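Local coordinates for protein beta-agarase (Persicobacter, PDB 6AII) that probably hydrolyses the beta-1,4 linkages of agarose to release neoagarobiose, as a calcium-binding family GH16 beta-agarase, at residues A[46-52]-A[107-111]. Sequence-based numbering, arbitrary orientation.
Sequences GKWKNFW and CVVSK
A water molecule takes over where the backbone pairing of 46-52 with 107-111 gives out: it donates to Asn50 O and accepts from Cys107 N at 3.0 Å, bridging the strands just beyond their last direct bond. Before that point the pairing is regular and antiparallel. Lys49 and Val109 form a hydrogen-bonded pair, with Lys49 N to Val109 O at 2.7 Å and Val109 N to Lys49 O at 3.1 Å, the latter in the carbonyl plane on a lone pair. At the other end Lys111 N reaches Lys47 O almost straight (170°), although from above the carbonyl plane, and Lys111 NZ bends back to Gly46 O in a weak bond while its charge also meets the ring of Tyr43.

Trp48 and Ser110, a non-hydrogen-bonded pair, share one face of the sheet. The indole lies beside Ser110, CZ3 3.9 Å from Ser110 CB, and Trp48 CB rests on Val108 CG1. Lys47 CB covers part of one indole face, and Trp48 NE1 is held by Asp29. On the face of Lys49 and Val109, the extended lysine chain runs along its own segment to place NZ 3.0 Å from Trp52 O, tying the chain just after the strand back to Lys49. Val109 CG2 sits against Phe51 O. Cys107 SG, anti to its backbone nitrogen (chi1 -179°), comes up to the edge of the Trp52 indole, 3.7 Å from CE3, in a sulfur-aromatic contact.

A classic beta bulge at Lys47 and Trp48 marks the pairing of strand 48-49 with strand 43-44. Strand 48-49 lies between this hairpin partner and the long strand 97-110, which pairs in turn with 280-287, within one of the large curved sheets of the beta-sandwich (jelly-roll) fold characteristic of GH16 enzymes.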
# COMPACT_ATOMS: atom_id res chain seq x y z
N GLY A 46 1.65 -5.32 -20.23
CA GLY A 46 2.15 -4.04 -20.59
C GLY A 46 2.00 -2.97 -19.51
O GLY A 46 2.30 -1.79 -19.75
N LYS A 47 1.60 -3.35 -18.29
CA LYS A 47 1.24 -2.38 -17.27
C LYS A 47 1.98 -2.53 -15.92
O LYS A 47 2.10 -1.53 -15.22
CB LYS A 47 -0.24 -2.49 -16.93
CG LYS A 47 -1.19 -2.13 -18.06
CD LYS A 47 -2.65 -2.34 -17.73
CE LYS A 47 -3.52 -2.04 -18.95
NZ LYS A 47 -4.94 -2.36 -18.68
N TRP A 48 2.37 -3.71 -15.55
CA TRP A 48 2.81 -4.00 -14.16
C TRP A 48 4.18 -4.68 -14.21
O TRP A 48 4.27 -5.88 -14.55
CB TRP A 48 1.79 -4.92 -13.44
CG TRP A 48 0.36 -4.51 -13.65
CD1 TRP A 48 -0.56 -5.16 -14.40
CD2 TRP A 48 -0.27 -3.31 -13.17
NE1 TRP A 48 -1.74 -4.47 -14.42
CE2 TRP A 48 -1.60 -3.34 -13.66
CE3 TRP A 48 0.12 -2.25 -12.33
CZ2 TRP A 48 -2.53 -2.34 -13.37
CZ3 TRP A 48 -0.79 -1.25 -12.09
CH2 TRP A 48 -2.11 -1.31 -12.58
N LYS A 49 5.23 -3.96 -13.78
CA LYS A 49 6.53 -4.56 -13.75
C LYS A 49 6.60 -5.57 -12.61
O LYS A 49 6.20 -5.22 -11.52
CB LYS A 49 7.65 -3.54 -13.51
CG LYS A 49 9.09 -4.03 -13.74
CD LYS A 49 10.07 -2.99 -13.28
CE LYS A 49 11.50 -3.12 -13.72
NZ LYS A 49 12.35 -2.23 -12.88
N ASN A 50 7.12 -6.76 -12.89
CA ASN A 50 7.29 -7.82 -11.88
C ASN A 50 8.52 -7.63 -10.99
O ASN A 50 9.08 -8.62 -10.55
CB ASN A 50 7.28 -9.20 -12.49
CG ASN A 50 8.40 -9.49 -13.47
OD1 ASN A 50 9.14 -8.56 -13.82
ND2 ASN A 50 8.52 -10.76 -13.88
N PHE A 51 8.85 -6.41 -10.68
CA PHE A 51 9.90 -6.15 -9.76
C PHE A 51 9.79 -4.74 -9.22
O PHE A 51 9.00 -3.91 -9.69
CB PHE A 51 11.27 -6.33 -10.45
CG PHE A 51 12.36 -6.72 -9.49
CD1 PHE A 51 12.37 -8.00 -8.93
CD2 PHE A 51 13.34 -5.82 -9.11
CE1 PHE A 51 13.35 -8.35 -8.00
CE2 PHE A 51 14.30 -6.17 -8.16
CZ PHE A 51 14.35 -7.45 -7.67
N TRP A 52 10.70 -4.40 -8.29
CA TRP A 52 10.97 -3.05 -7.84
C TRP A 52 11.51 -2.20 -9.01
O TRP A 52 11.89 -2.78 -10.00
CB TRP A 52 11.95 -3.16 -6.67
CG TRP A 52 12.48 -1.90 -6.10
CD1 TRP A 52 13.79 -1.46 -6.07
CD2 TRP A 52 11.74 -0.97 -5.30
NE1 TRP A 52 13.87 -0.27 -5.39
CE2 TRP A 52 12.64 0.04 -4.90
CE3 TRP A 52 10.40 -0.88 -4.93
CZ2 TRP A 52 12.25 1.12 -4.09
CZ3 TRP A 52 10.02 0.22 -4.17
CH2 TRP A 52 10.92 1.19 -3.76
N CYS A 107 7.29 -7.85 -5.70
CA CYS A 107 7.12 -6.43 -5.75
C CYS A 107 6.68 -6.06 -7.16
O CYS A 107 7.27 -6.59 -8.12
CB CYS A 107 8.42 -5.74 -5.34
SG CYS A 107 8.32 -3.96 -5.33
N VAL A 108 5.65 -5.22 -7.28
CA VAL A 108 5.12 -4.82 -8.55
C VAL A 108 5.10 -3.31 -8.66
O VAL A 108 4.68 -2.63 -7.70
CB VAL A 108 3.71 -5.41 -8.70
CG1 VAL A 108 3.04 -4.88 -9.93
CG2 VAL A 108 3.78 -6.93 -8.71
N VAL A 109 5.54 -2.73 -9.83
CA VAL A 109 5.54 -1.30 -10.00
C VAL A 109 4.87 -0.96 -11.33
O VAL A 109 5.15 -1.61 -12.37
CB VAL A 109 6.95 -0.70 -9.94
CG1 VAL A 109 6.86 0.80 -10.14
CG2 VAL A 109 7.66 -1.02 -8.63
N SER A 110 3.96 -0.01 -11.34
CA SER A 110 3.27 0.32 -12.58
C SER A 110 4.23 0.96 -13.60
O SER A 110 5.20 1.58 -13.21
CB SER A 110 2.13 1.28 -12.35
OG SER A 110 2.55 2.53 -11.89
N LYS A 111 3.91 0.72 -14.86
CA LYS A 111 4.51 1.50 -15.94
C LYS A 111 3.97 2.93 -15.93
O LYS A 111 4.71 3.90 -16.09
CB LYS A 111 4.21 0.85 -17.29
CG LYS A 111 4.86 1.63 -18.44
CD LYS A 111 4.55 1.02 -19.77
CE LYS A 111 5.44 -0.14 -20.09
NZ LYS A 111 5.07 -0.75 -21.39
O HOH W 1 9.04 -9.23 -7.68